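Local coordinates for protein putative aminooxidase (Propionibacterium acnes, PDB 2BA9) that binds FAD and isomerises polyunsaturated fatty acids, producing conjugated linoleic acid, at residues R106-L117 with N152-W161; T367-S375 with G400-F408. All blocks are in the same frame, centred on the assembly; numbering follows the deposited sequence.

Contact 1: residues R106-L117 with N152-W161; sequences RGPQVMAAVQKL and NGCEAARDLW
Ala113 comes within 4.5 Å of Cys154, CA to CA, where helix 106-122 packs on the turn between helices 145-151 and 158-161; Val110 CA lies nearest Ala156 CA and Val114 CA nearest Ala157 CA. Small side chains allow this close approach: Ala113 CB reaches the backbone of the turn, 3.3 Å from Ala157 N, and the CB of Ala156 rests 3.4 Å from Gln109 O. At the N-terminal side of the helix, Arg106 grips Asp159 side-on in a salt bridge, NE to OD2 at 2.9 Å and NH2 to OD1 at 3.0 Å. The two flat groups are far from coplanar, their planes 67° apart, and both nitrogens meet the carboxylate from above its plane. The Arg106 chain, bent at chi2 (46°), brings the guanidinium across Ala156, whose CB lies over one face. Farther along, Lys116 stretches past the sulfur of Cys154 to make a hydrogen bond from NZ to Asn152 O at 2.6 Å; Gly153, with its positive phi, is the C-prime residue of the Schellman motif that ends helix 145-151. Leu117 sets CD2 over the six-membered ring of Trp161, a CH-pi contact 3.8 Å from the centroid, while Val114 CG2 sits at the ring edge. Helix 145-151 supports Leu117 and Cys154 through Leu149. Trp161 NE1 is hydrogen-bonded to Leu185 O, and helix 187-195 packs on Leu160 and Trp161.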
loop_
_atom_site.group_PDB
_atom_site.type_symbol
_atom_site.label_atom_id
_atom_site.label_comp_id
_atom_site.label_asym_id
_atom_site.label_seq_id
_atom_site.Cartn_x
_atom_site.Cartn_y
_atom_site.Cartn_z
ATOM N N ARG A 106 26.120 -14.615 -9.207
ATOM C CA ARG A 106 25.000 -14.190 -8.367
ATOM C C ARG A 106 23.730 -14.970 -8.708
ATOM O O ARG A 106 22.967 -15.359 -7.814
ATOM C CB ARG A 106 24.766 -12.674 -8.502
ATOM C CG ARG A 106 23.710 -12.096 -7.535
ATOM C CD ARG A 106 23.882 -12.593 -6.101
ATOM N NE ARG A 106 23.203 -11.731 -5.129
ATOM C CZ ARG A 106 23.261 -11.873 -3.804
ATOM N NH1 ARG A 106 23.947 -12.866 -3.257
ATOM N NH2 ARG A 106 22.618 -11.016 -3.017
ATOM N N GLY A 107 23.512 -15.201 -10.000
ATOM C CA GLY A 107 22.293 -15.857 -10.476
ATOM C C GLY A 107 21.940 -17.153 -9.757
ATOM O O GLY A 107 20.809 -17.310 -9.262
ATOM N N PRO A 108 22.888 -18.109 -9.721
ATOM C CA PRO A 108 22.650 -19.368 -9.000
ATOM C C PRO A 108 22.485 -19.209 -7.478
ATOM O O PRO A 108 21.855 -20.057 -6.848
ATOM C CB PRO A 108 23.904 -20.198 -9.313
ATOM C CG PRO A 108 24.565 -19.510 -10.506
ATOM C CD PRO A 108 24.219 -18.082 -10.369
ATOM N N GLN A 109 23.043 -18.146 -6.900
ATOM C CA GLN A 109 22.896 -17.896 -5.464
ATOM C C GLN A 109 21.467 -17.477 -5.137
ATOM O O GLN A 109 20.835 -18.023 -4.228
ATOM C CB GLN A 109 23.888 -16.837 -4.988
ATOM C CG GLN A 109 25.327 -17.326 -4.927
ATOM C CD GLN A 109 26.346 -16.183 -4.897
ATOM O OE1 GLN A 109 25.986 -15.019 -4.766
ATOM N NE2 GLN A 109 27.624 -16.523 -5.033
ATOM N N VAL A 110 20.964 -16.517 -5.902
ATOM C CA VAL A 110 19.580 -16.078 -5.797
ATOM C C VAL A 110 18.617 -17.264 -5.918
ATOM O O VAL A 110 17.785 -17.495 -5.048
ATOM C CB VAL A 110 19.240 -15.017 -6.874
ATOM C CG1 VAL A 110 17.747 -14.652 -6.828
ATOM C CG2 VAL A 110 20.087 -13.759 -6.679
ATOM N N MET A 111 18.760 -18.031 -6.986
ATOM C CA MET A 111 17.842 -19.136 -7.257
ATOM C C MET A 111 17.867 -20.215 -6.175
ATOM O O MET A 111 16.841 -20.808 -5.876
ATOM C CB MET A 111 18.127 -19.738 -8.636
ATOM C CG MET A 111 17.727 -18.801 -9.769
ATOM S SD MET A 111 15.934 -18.501 -9.845
ATOM C CE MET A 111 15.742 -16.983 -8.894
ATOM N N ALA A 112 19.028 -20.430 -5.568
ATOM C CA ALA A 112 19.143 -21.384 -4.458
ATOM C C ALA A 112 18.384 -20.869 -3.228
ATOM O O ALA A 112 17.566 -21.588 -2.653
ATOM C CB ALA A 112 20.600 -21.652 -4.130
ATOM N N ALA A 113 18.639 -19.613 -2.859
ATOM C CA ALA A 113 17.970 -18.969 -1.731
ATOM C C ALA A 113 16.446 -18.919 -1.915
ATOM O O ALA A 113 15.691 -19.232 -0.988
ATOM C CB ALA A 113 18.534 -17.547 -1.519
ATOM N N VAL A 114 16.003 -18.521 -3.107
ATOM C CA VAL A 114 14.579 -18.398 -3.413
ATOM C C VAL A 114 13.840 -19.734 -3.267
ATOM O O VAL A 114 12.724 -19.772 -2.730
ATOM C CB VAL A 114 14.369 -17.859 -4.845
ATOM C CG1 VAL A 114 12.909 -18.053 -5.301
ATOM C CG2 VAL A 114 14.799 -16.396 -4.925
ATOM N N GLN A 115 14.460 -20.811 -3.756
ATOM C CA GLN A 115 13.922 -22.175 -3.614
ATOM C C GLN A 115 13.905 -22.635 -2.142
ATOM O O GLN A 115 12.916 -23.215 -1.666
ATOM C CB GLN A 115 14.749 -23.149 -4.472
ATOM C CG GLN A 115 14.534 -24.672 -4.196
ATOM C CD GLN A 115 13.364 -25.325 -4.949
ATOM O OE1 GLN A 115 12.977 -26.462 -4.613
ATOM N NE2 GLN A 115 12.812 -24.640 -5.965
ATOM N N LYS A 116 15.005 -22.396 -1.433
ATOM C CA LYS A 116 15.105 -22.798 -0.027
ATOM C C LYS A 116 14.076 -22.039 0.800
ATOM O O LYS A 116 13.409 -22.615 1.664
ATOM C CB LYS A 116 16.513 -22.544 0.522
ATOM C CG LYS A 116 16.812 -23.303 1.827
ATOM C CD LYS A 116 18.177 -22.924 2.398
ATOM C CE LYS A 116 18.178 -22.879 3.929
ATOM N NZ LYS A 116 19.527 -22.499 4.482
ATOM N N LEU A 117 13.940 -20.744 0.527
ATOM C CA LEU A 117 12.951 -19.917 1.215
ATOM C C LEU A 117 11.558 -20.444 0.946
ATOM O O LEU A 117 10.767 -20.591 1.873
ATOM C CB LEU A 117 13.043 -18.449 0.777
ATOM C CG LEU A 117 12.103 -17.451 1.473
ATOM C CD1 LEU A 117 12.289 -17.448 2.987
ATOM C CD2 LEU A 117 12.311 -16.036 0.894
ATOM N N ASN A 152 18.207 -17.917 8.049
ATOM C CA ASN A 152 17.900 -19.107 7.265
ATOM C C ASN A 152 18.889 -19.344 6.122
ATOM O O ASN A 152 18.637 -20.162 5.252
ATOM C CB ASN A 152 16.466 -18.987 6.734
ATOM C CG ASN A 152 15.429 -19.141 7.835
ATOM O OD1 ASN A 152 15.284 -20.223 8.415
ATOM N ND2 ASN A 152 14.698 -18.061 8.130
ATOM N N GLY A 153 20.019 -18.646 6.129
ATOM C CA GLY A 153 20.980 -18.708 5.019
ATOM C C GLY A 153 20.419 -18.380 3.631
ATOM O O GLY A 153 20.843 -18.967 2.648
ATOM N N CYS A 154 19.458 -17.460 3.549
ATOM C CA CYS A 154 18.752 -17.176 2.302
ATOM C C CYS A 154 18.924 -15.724 1.839
ATOM O O CYS A 154 18.079 -15.210 1.113
ATOM C CB CYS A 154 17.247 -17.462 2.466
ATOM S SG CYS A 154 16.801 -19.182 2.525
ATOM N N GLU A 155 20.012 -15.080 2.259
ATOM C CA GLU A 155 20.267 -13.664 1.963
ATOM C C GLU A 155 20.079 -13.285 0.484
ATOM O O GLU A 155 19.523 -12.231 0.175
ATOM C CB GLU A 155 21.695 -13.276 2.392
ATOM C CG GLU A 155 21.909 -13.197 3.900
ATOM C CD GLU A 155 22.459 -14.496 4.508
ATOM O OE1 GLU A 155 22.134 -15.610 4.000
ATOM O OE2 GLU A 155 23.220 -14.385 5.493
ATOM N N ALA A 156 20.559 -14.139 -0.417
ATOM C CA ALA A 156 20.453 -13.913 -1.872
ATOM C C ALA A 156 19.002 -13.798 -2.385
ATOM O O ALA A 156 18.756 -13.241 -3.457
ATOM C CB ALA A 156 21.193 -15.017 -2.625
ATOM N N ALA A 157 18.040 -14.298 -1.622
ATOM C CA ALA A 157 16.626 -14.153 -1.996
ATOM C C ALA A 157 16.178 -12.690 -2.183
ATOM O O ALA A 157 15.248 -12.407 -2.957
ATOM C CB ALA A 157 15.729 -14.857 -0.974
ATOM N N ARG A 158 16.846 -11.777 -1.475
ATOM C CA ARG A 158 16.513 -10.349 -1.475
ATOM C C ARG A 158 16.603 -9.706 -2.854
ATOM O O ARG A 158 15.889 -8.748 -3.124
ATOM C CB ARG A 158 17.433 -9.576 -0.511
ATOM C CG ARG A 158 18.816 -9.291 -1.091
ATOM C CD ARG A 158 19.830 -8.837 -0.033
ATOM N NE ARG A 158 19.373 -7.768 0.868
ATOM C CZ ARG A 158 19.242 -6.483 0.533
ATOM N NH1 ARG A 158 19.473 -6.075 -0.703
ATOM N NH2 ARG A 158 18.852 -5.586 1.438
ATOM N N ASP A 159 17.500 -10.192 -3.706
ATOM C CA ASP A 159 17.626 -9.670 -5.070
ATOM C C ASP A 159 16.325 -9.803 -5.861
ATOM O O ASP A 159 16.008 -8.950 -6.680
ATOM C CB ASP A 159 18.744 -10.400 -5.825
ATOM C CG ASP A 159 20.132 -9.982 -5.375
ATOM O OD1 ASP A 159 20.312 -9.535 -4.214
ATOM O OD2 ASP A 159 21.049 -10.096 -6.203
ATOM N N LEU A 160 15.588 -10.882 -5.631
ATOM C CA LEU A 160 14.277 -11.075 -6.270
ATOM C C LEU A 160 13.187 -10.256 -5.569
ATOM O O LEU A 160 12.445 -9.532 -6.206
ATOM C CB LEU A 160 13.870 -12.556 -6.269
ATOM C CG LEU A 160 12.609 -12.896 -7.081
ATOM C CD1 LEU A 160 12.893 -12.856 -8.561
ATOM C CD2 LEU A 160 12.054 -14.241 -6.710
ATOM N N TRP A 161 13.123 -10.370 -4.250
ATOM C CA TRP A 161 12.058 -9.749 -3.442
ATOM C C TRP A 161 12.091 -8.221 -3.414
ATOM O O TRP A 161 11.067 -7.578 -3.220
ATOM C CB TRP A 161 12.123 -10.282 -2.001
ATOM C CG TRP A 161 11.045 -11.258 -1.666
ATOM C CD1 TRP A 161 9.862 -10.983 -1.065
ATOM C CD2 TRP A 161 11.062 -12.672 -1.897
ATOM N NE1 TRP A 161 9.130 -12.126 -0.911
ATOM C CE2 TRP A 161 9.841 -13.183 -1.418
ATOM C CE3 TRP A 161 11.983 -13.552 -2.476
ATOM C CZ2 TRP A 161 9.523 -14.540 -1.482
ATOM C CZ3 TRP A 161 11.664 -14.894 -2.547
ATOM C CH2 TRP A 161 10.440 -15.377 -2.060
#

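Contact 2: residues T367-S375 with G400-F408; sequences TWYYFPHVS and GEIMSFGNF. With FAD (flavin-adenine dinucleotide), chain D.
This is a buried, water-bridged packing contact beside the flavin, between residues 367-375 of the edge strand 359-373 and the segment 400-408, a loop with a short 3-10 turn that leads into helix 408-423 and lines the FAD pocket. No direct hydrogen bond crosses it. Instead one water accepts from Phe371 N and donates to Glu401 OE2, 2.7 Å from the latter, and a second donates to Pro372 O and, weakly, to Glu401 O. Pro372 lies crosswise to the Glu401 side chain, CG 3.5 Å from Glu401 CB, and its CB also meets CD1 of Ile402. The Glu401 chain, extended beyond CG (chi2 174°), carries OE2 to the ribityl hydroxyl O3' of FAD at 2.6 Å, while OE1 forms a salt bridge with Lys45; the carboxylate thus joins cofactor, water and lysine. Phe371 CE1 touches Phe405 CE1 at 3.5 Å, the rings inclined at 55°. His373 ND1 holds Phe371 O at 2.7 Å, almost straight at 168°. Around the isoalloxazine, Trp368 lays a ring face against the methyl C8M, Tyr370 puts CE1 3.3 Å from C9 with its ring edge, and Phe408 N donates to O2 at 3.0 Å, that oxygen also lying over the Phe408 ring. Strand 277-288 pairs with the strand through Trp368, Tyr370 and His373; helix 383-389 packs on Ile402 and Val374, and helix 408-423 backs Glu401 through Val411.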
loop_
_atom_site.group_PDB
_atom_site.type_symbol
_atom_site.label_atom_id
_atom_site.label_comp_id
_atom_site.label_asym_id
_atom_site.label_seq_id
_atom_site.Cartn_x
_atom_site.Cartn_y
_atom_site.Cartn_z
ATOM N N THR A 367 3.910 13.558 -2.829
ATOM C CA THR A 367 4.484 12.702 -1.770
ATOM C C THR A 367 3.326 12.104 -0.962
ATOM O O THR A 367 2.508 12.813 -0.373
ATOM C CB THR A 367 5.488 13.425 -0.852
ATOM O OG1 THR A 367 6.577 13.930 -1.636
ATOM C CG2 THR A 367 6.051 12.461 0.194
ATOM N N TRP A 368 3.256 10.787 -0.955
ATOM C CA TRP A 368 2.135 10.081 -0.349
ATOM C C TRP A 368 2.457 9.662 1.082
ATOM O O TRP A 368 3.597 9.321 1.393
ATOM C CB TRP A 368 1.855 8.810 -1.130
ATOM C CG TRP A 368 1.389 8.969 -2.521
ATOM C CD1 TRP A 368 2.112 8.750 -3.653
ATOM C CD2 TRP A 368 0.069 9.325 -2.949
ATOM N NE1 TRP A 368 1.329 8.948 -4.756
ATOM C CE2 TRP A 368 0.069 9.302 -4.354
ATOM C CE3 TRP A 368 -1.114 9.654 -2.277
ATOM C CZ2 TRP A 368 -1.071 9.595 -5.107
ATOM C CZ3 TRP A 368 -2.248 9.952 -3.028
ATOM C CH2 TRP A 368 -2.215 9.922 -4.427
ATOM N N TYR A 369 1.443 9.675 1.942
ATOM C CA TYR A 369 1.512 9.002 3.235
ATOM C C TYR A 369 1.384 7.528 2.898
ATOM O O TYR A 369 0.326 7.052 2.438
ATOM C CB TYR A 369 0.388 9.445 4.156
ATOM C CG TYR A 369 0.315 8.698 5.462
ATOM C CD1 TYR A 369 0.974 9.162 6.598
ATOM C CD2 TYR A 369 -0.441 7.530 5.576
ATOM C CE1 TYR A 369 0.874 8.478 7.820
ATOM C CE2 TYR A 369 -0.533 6.844 6.780
ATOM C CZ TYR A 369 0.130 7.316 7.886
ATOM O OH TYR A 369 0.026 6.626 9.065
ATOM N N TYR A 370 2.479 6.815 3.113
ATOM C CA TYR A 370 2.653 5.508 2.531
ATOM C C TYR A 370 3.103 4.521 3.584
ATOM O O TYR A 370 3.830 4.871 4.522
ATOM C CB TYR A 370 3.694 5.585 1.414
ATOM C CG TYR A 370 3.589 4.465 0.401
ATOM C CD1 TYR A 370 2.511 4.394 -0.466
ATOM C CD2 TYR A 370 4.570 3.487 0.309
ATOM C CE1 TYR A 370 2.401 3.370 -1.394
ATOM C CE2 TYR A 370 4.470 2.455 -0.625
ATOM C CZ TYR A 370 3.377 2.411 -1.476
ATOM O OH TYR A 370 3.259 1.419 -2.396
ATOM N N PHE A 371 2.651 3.290 3.400
ATOM C CA PHE A 371 3.045 2.142 4.201
ATOM C C PHE A 371 3.196 2.412 5.691
ATOM O O PHE A 371 4.305 2.341 6.215
ATOM C CB PHE A 371 4.337 1.520 3.633
ATOM C CG PHE A 371 4.752 0.233 4.325
ATOM C CD1 PHE A 371 3.802 -0.714 4.723
ATOM C CD2 PHE A 371 6.084 -0.023 4.584
ATOM C CE1 PHE A 371 4.176 -1.908 5.337
ATOM C CE2 PHE A 371 6.475 -1.209 5.229
ATOM C CZ PHE A 371 5.512 -2.156 5.598
ATOM N N PRO A 372 2.078 2.704 6.387
ATOM C CA PRO A 372 2.209 2.767 7.835
ATOM C C PRO A 372 2.570 1.395 8.372
ATOM O O PRO A 372 2.011 0.382 7.944
ATOM C CB PRO A 372 0.805 3.173 8.312
ATOM C CG PRO A 372 -0.115 2.729 7.186
ATOM C CD PRO A 372 0.697 2.970 5.942
ATOM N N HIS A 373 3.506 1.368 9.303
ATOM C CA HIS A 373 3.933 0.130 9.921
ATOM C C HIS A 373 4.632 0.440 11.247
ATOM O O HIS A 373 4.778 1.609 11.621
ATOM C CB HIS A 373 4.847 -0.648 8.975
ATOM C CG HIS A 373 6.124 0.048 8.640
ATOM N ND1 HIS A 373 6.192 1.091 7.735
ATOM C CD2 HIS A 373 7.393 -0.180 9.045
ATOM C CE1 HIS A 373 7.445 1.486 7.616
ATOM N NE2 HIS A 373 8.195 0.735 8.400
ATOM N N VAL A 374 5.057 -0.609 11.943
ATOM C CA VAL A 374 5.849 -0.445 13.175
ATOM C C VAL A 374 7.207 -1.143 13.030
ATOM O O VAL A 374 7.427 -1.936 12.101
ATOM C CB VAL A 374 5.093 -0.895 14.452
ATOM C CG1 VAL A 374 3.852 -0.011 14.676
ATOM C CG2 VAL A 374 4.718 -2.390 14.399
ATOM N N SER A 375 8.118 -0.794 13.934
ATOM C CA SER A 375 9.479 -1.274 13.894
ATOM C C SER A 375 9.516 -2.727 14.330
ATOM O O SER A 375 8.580 -3.229 14.979
ATOM C CB SER A 375 10.369 -0.431 14.821
ATOM O OG SER A 375 9.915 -0.519 16.169
ATOM N N GLY A 400 -7.610 -0.551 7.708
ATOM C CA GLY A 400 -6.730 0.159 6.783
ATOM C C GLY A 400 -5.318 -0.384 6.783
ATOM O O GLY A 400 -5.048 -1.465 7.309
ATOM N N GLU A 401 -4.401 0.370 6.193
ATOM C CA GLU A 401 -3.064 -0.152 5.908
ATOM C C GLU A 401 -2.314 -0.632 7.160
ATOM O O GLU A 401 -1.735 -1.709 7.133
ATOM C CB GLU A 401 -2.245 0.866 5.142
ATOM C CG GLU A 401 -2.744 1.097 3.702
ATOM C CD GLU A 401 -2.011 2.228 2.996
ATOM O OE1 GLU A 401 -1.782 3.270 3.641
ATOM O OE2 GLU A 401 -1.671 2.086 1.807
ATOM N N ILE A 402 -2.368 0.134 8.250
ATOM C CA ILE A 402 -1.619 -0.202 9.469
ATOM C C ILE A 402 -1.927 -1.607 10.006
ATOM O O ILE A 402 -1.022 -2.255 10.500
ATOM C CB ILE A 402 -1.817 0.858 10.599
ATOM C CG1 ILE A 402 -0.801 0.674 11.745
ATOM C CG2 ILE A 402 -3.261 0.800 11.143
ATOM C CD1 ILE A 402 0.641 0.483 11.335
ATOM N N MET A 403 -3.167 -2.086 9.847
ATOM C CA MET A 403 -3.609 -3.386 10.418
ATOM C C MET A 403 -3.351 -4.607 9.527
ATOM O O MET A 403 -3.545 -5.760 9.953
ATOM C CB MET A 403 -5.110 -3.361 10.758
ATOM C CG MET A 403 -5.532 -2.296 11.761
ATOM S SD MET A 403 -4.499 -2.171 13.250
ATOM C CE MET A 403 -4.674 -3.827 13.918
ATOM N N SER A 404 -2.929 -4.342 8.296
ATOM C CA SER A 404 -2.711 -5.376 7.296
ATOM C C SER A 404 -1.399 -5.079 6.569
ATOM O O SER A 404 -0.322 -5.427 7.049
ATOM C CB SER A 404 -3.904 -5.450 6.321
ATOM O OG SER A 404 -4.172 -4.192 5.692
ATOM N N PHE A 405 -1.492 -4.420 5.422
ATOM C CA PHE A 405 -0.315 -4.033 4.666
ATOM C C PHE A 405 -0.724 -2.932 3.716
ATOM O O PHE A 405 -1.905 -2.820 3.375
ATOM C CB PHE A 405 0.245 -5.232 3.899
ATOM C CG PHE A 405 1.449 -4.908 3.094
ATOM C CD1 PHE A 405 2.686 -4.759 3.709
ATOM C CD2 PHE A 405 1.350 -4.716 1.721
ATOM C CE1 PHE A 405 3.811 -4.437 2.961
ATOM C CE2 PHE A 405 2.467 -4.383 0.970
ATOM C CZ PHE A 405 3.701 -4.258 1.588
ATOM N N GLY A 406 0.246 -2.123 3.301
ATOM C CA GLY A 406 0.011 -1.030 2.378
ATOM C C GLY A 406 -0.238 -1.441 0.934
ATOM O O GLY A 406 0.399 -0.900 0.039
ATOM N N ASN A 407 -1.153 -2.386 0.694
ATOM C CA ASN A 407 -1.654 -2.656 -0.676
ATOM C C ASN A 407 -3.167 -2.807 -0.699
ATOM O O ASN A 407 -3.787 -3.004 0.351
ATOM C CB ASN A 407 -0.848 -3.760 -1.411
ATOM C CG ASN A 407 -1.442 -5.197 -1.331
ATOM O OD1 ASN A 407 -2.647 -5.435 -1.214
ATOM N ND2 ASN A 407 -0.544 -6.169 -1.483
ATOM N N PHE A 408 -3.768 -2.631 -1.879
ATOM C CA PHE A 408 -5.223 -2.450 -1.935
ATOM C C PHE A 408 -6.005 -3.765 -1.833
ATOM O O PHE A 408 -7.157 -3.768 -1.402
ATOM C CB PHE A 408 -5.686 -1.539 -3.094
ATOM C CG PHE A 408 -5.338 -2.026 -4.489
ATOM C CD1 PHE A 408 -6.113 -2.990 -5.131
ATOM C CD2 PHE A 408 -4.306 -1.429 -5.200
ATOM C CE1 PHE A 408 -5.820 -3.395 -6.430
ATOM C CE2 PHE A 408 -4.004 -1.843 -6.498
ATOM C CZ PHE A 408 -4.763 -2.837 -7.102
HETATM P PA FAD D . -5.749 5.150 1.261
HETATM O O1A FAD D . -5.678 4.568 -0.120
HETATM O O2A FAD D . -4.628 6.085 1.665
HETATM O O5B FAD D . -7.105 5.993 1.389
HETATM C C5B FAD D . -7.390 6.578 2.638
HETATM C C4B FAD D . -8.569 7.520 2.512
HETATM O O4B FAD D . -8.857 8.064 3.785
HETATM C C3B FAD D . -8.282 8.669 1.543
HETATM O O3B FAD D . -9.302 8.745 0.573
HETATM C C2B FAD D . -8.213 9.882 2.440
HETATM O O2B FAD D . -8.553 11.095 1.767
HETATM C C1B FAD D . -9.097 9.443 3.620
HETATM N N9A FAD D . -8.767 10.223 4.826
HETATM C C8A FAD D . -7.527 10.388 5.407
HETATM N N7A FAD D . -7.656 11.205 6.490
HETATM C C5A FAD D . -8.966 11.560 6.606
HETATM C C6A FAD D . -9.668 12.385 7.509
HETATM N N6A FAD D . -9.098 12.683 8.721
HETATM N N1A FAD D . -11.044 12.519 7.360
HETATM C C2A FAD D . -11.719 11.912 6.310
HETATM N N3A FAD D . -11.015 11.107 5.425
HETATM C C4A FAD D . -9.668 10.949 5.554
HETATM N N1 FAD D . -1.276 -1.256 -3.994
HETATM C C2 FAD D . -1.311 -2.490 -4.611
HETATM O O2 FAD D . -2.099 -3.350 -4.218
HETATM N N3 FAD D . -0.440 -2.763 -5.648
HETATM C C4 FAD D . 0.441 -1.798 -6.088
HETATM O O4 FAD D . 1.196 -2.071 -7.034
HETATM C C4X FAD D . 0.468 -0.542 -5.474
HETATM N N5 FAD D . 1.354 0.444 -5.872
HETATM C C5X FAD D . 1.277 1.734 -5.384
HETATM C C6 FAD D . 2.086 2.740 -5.906
HETATM C C7 FAD D . 1.969 4.044 -5.429
HETATM C C7M FAD D . 2.846 5.106 -6.029
HETATM C C8 FAD D . 1.053 4.335 -4.423
HETATM C C8M FAD D . 0.891 5.720 -3.873
HETATM C C9 FAD D . 0.253 3.322 -3.903
HETATM C C9A FAD D . 0.360 2.010 -4.367
HETATM N N10 FAD D . -0.423 0.965 -3.841
HETATM C C10 FAD D . -0.418 -0.277 -4.433
HETATM C "C1'" FAD D . -1.000 1.055 -2.468
HETATM C "C2'" FAD D . -2.507 1.274 -2.495
HETATM O "O2'" FAD D . -2.879 2.318 -3.388
HETATM C "C3'" FAD D . -2.948 1.583 -1.073
HETATM O "O3'" FAD D . -2.430 0.586 -0.190
HETATM C "C4'" FAD D . -4.463 1.665 -0.978
HETATM O "O4'" FAD D . -4.959 2.825 -1.635
HETATM C "C5'" FAD D . -4.855 1.641 0.492
HETATM O "O5'" FAD D . -6.195 2.017 0.639
HETATM P P FAD D . -6.717 2.615 2.052
HETATM O O1P FAD D . -8.179 3.008 1.952
HETATM O O2P FAD D . -6.473 1.587 3.101
HETATM O O3P FAD D . -5.865 3.949 2.322
HETATM O O HOH W 1 0.980 2.099 1.627
HETATM O O HOH W 2 0.611 -0.862 6.005
#

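How the contacts relate
From the N terminus the chain first runs through the Rossmann-type strand 9-12 and helix 16-28, then reaches helix 106-122. Contact 1 closes the 34-residue excursion after 106-117, which includes helix 145-151, and joins helix 106-122 to the turn after helix 145-151 and to helix 158-161, at the periphery of the molecule. The chain then passes through the helices from 166-170 to 204-215 and on to strand 277-288 before contact 2 opens. That contact closes a shorter loop of 24 residues and joins the edge of the mixed sheet to the loop after strand 396-398, an outermost strand of the parallel sheet. The centres of contacts 1 and 2, in series along the chain, lie about 26 Å apart.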